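Local coordinates for protein DsbA-like disulfide oxidoreductase (Wolbachia endosymbiont of Drosophila melanogaster, PDB 6EEZ) that probably rearranges disulfide bonds in substrate proteins, as a DsbA-like thiol-disulfide isomerase of the thioredoxin superfamily, at residues L74-A77 and S78-A82. Numbering follows the deposited sequence.
Sequences LGNA and SLKAA
The carbonyl O of G75 takes two backbone amides at once: L79 N at 3.1 Å, in the carbonyl plane, and S78 N, whose bond to G75 O is weak and bent. That is the first turn of helix 76-91, with G75 at the N-cap, where phi is positive (122°) and a side chain would jam against the carbonyl O of L74. L79 N to G75 O opens the i to i+4 pattern. K80 N continues it, reaching N76 O at 3.0 Å and fairly straight, 163° at the hydrogen, and A81 N bonds to A77 O a residue further on.

On the outer side N76 and K80 lie one turn apart, and the N76 amide crosses the lysine chain at a slant. Its OD1 touches K80 CE at 3.5 Å, while K80 CG packs against N76 O at 3.4 Å. Beyond CG the lysine runs fully extended, bringing NZ alongside the amide and into a salt bridge with D112; that carboxylate, rather than N76, is its main polar partner.

S78 is buried. With OG beside its backbone N (chi1 -72°), the hydroxyl comes within 3.8 Å of L74 CB and hydrogen-bonds to D42 and S44. D42 also accepts the backbone N of L74 through its other carboxylate oxygen, so one side chain ties the residue leading into the helix to its first turn. L74 itself rests on C45 of the C45-C48 disulfide, probably the redox-active CxxC pair of the thioredoxin fold. L79, and A82 nearly a turn on, pack on P72 and on I144 of helix 137-154, and A81 meets F110 in a loop; the start of helix 76-91 thus sits against helix 137-154 and these loops, within the helices inserted between strands 65-70 and 161-164.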
loop_
_atom_site.group_PDB
_atom_site.type_symbol
_atom_site.label_atom_id
_atom_site.label_comp_id
_atom_site.label_asym_id
_atom_site.label_seq_id
_atom_site.Cartn_x
_atom_site.Cartn_y
_atom_site.Cartn_z
ATOM N N LEU A 74 -6.693 11.135 4.425
ATOM C CA LEU A 74 -6.291 12.308 5.209
ATOM C C LEU A 74 -6.308 13.608 4.407
ATOM O O LEU A 74 -5.743 14.614 4.836
ATOM C CB LEU A 74 -4.909 12.084 5.822
ATOM C CG LEU A 74 -4.841 10.941 6.851
ATOM C CD1 LEU A 74 -3.429 10.766 7.363
ATOM C CD2 LEU A 74 -5.794 11.169 8.020
ATOM N N GLY A 75 -6.971 13.591 3.254
ATOM C CA GLY A 75 -7.224 14.816 2.509
ATOM C C GLY A 75 -6.705 14.898 1.079
ATOM O O GLY A 75 -6.289 13.909 0.456
ATOM N N ASN A 76 -6.730 16.118 0.568
ATOM C CA ASN A 76 -6.457 16.390 -0.831
ATOM C C ASN A 76 -5.017 16.013 -1.226
ATOM O O ASN A 76 -4.789 15.376 -2.264
ATOM C CB ASN A 76 -6.751 17.871 -1.111
ATOM C CG ASN A 76 -6.526 18.243 -2.549
ATOM O OD1 ASN A 76 -5.795 19.192 -2.850
ATOM N ND2 ASN A 76 -7.137 17.493 -3.454
ATOM N N ALA A 77 -4.061 16.389 -0.375
ATOM C CA ALA A 77 -2.645 16.075 -0.575
ATOM C C ALA A 77 -2.388 14.552 -0.648
ATOM O O ALA A 77 -1.563 14.094 -1.432
ATOM C CB ALA A 77 -1.816 16.711 0.550
ATOM N N SER A 78 -3.108 13.775 0.158
ATOM C CA SER A 78 -2.941 12.320 0.174
ATOM C C SER A 78 -3.510 11.693 -1.090
ATOM O O SER A 78 -2.960 10.745 -1.624
ATOM C CB SER A 78 -3.622 11.705 1.392
ATOM O OG SER A 78 -2.928 11.995 2.586
ATOM N N LEU A 79 -4.625 12.237 -1.556
ATOM C CA LEU A 79 -5.285 11.728 -2.747
ATOM C C LEU A 79 -4.416 11.968 -3.951
ATOM O O LEU A 79 -4.305 11.112 -4.817
ATOM C CB LEU A 79 -6.645 12.399 -2.941
ATOM C CG LEU A 79 -7.482 11.945 -4.138
ATOM C CD1 LEU A 79 -7.742 10.454 -4.101
ATOM C CD2 LEU A 79 -8.810 12.676 -4.161
ATOM N N LYS A 80 -3.803 13.152 -3.996
ATOM C CA LYS A 80 -2.856 13.501 -5.051
ATOM C C LYS A 80 -1.666 12.557 -5.082
ATOM O O LYS A 80 -1.298 12.046 -6.136
ATOM C CB LYS A 80 -2.350 14.922 -4.870
ATOM C CG LYS A 80 -3.339 15.994 -5.224
ATOM C CD LYS A 80 -2.684 17.332 -4.997
ATOM C CE LYS A 80 -3.557 18.495 -5.416
ATOM N NZ LYS A 80 -2.912 19.754 -4.994
ATOM N N ALA A 81 -1.058 12.340 -3.923
ATOM C CA ALA A 81 0.118 11.497 -3.857
ATOM C C ALA A 81 -0.278 10.057 -4.185
ATOM O O ALA A 81 0.448 9.347 -4.876
ATOM C CB ALA A 81 0.781 11.599 -2.495
ATOM N N ALA A 82 -1.467 9.651 -3.758
ATOM C CA ALA A 82 -1.939 8.313 -4.075
ATOM C C ALA A 82 -2.141 8.171 -5.578
ATOM O O ALA A 82 -1.679 7.200 -6.171
ATOM C CB ALA A 82 -3.232 7.991 -3.331
#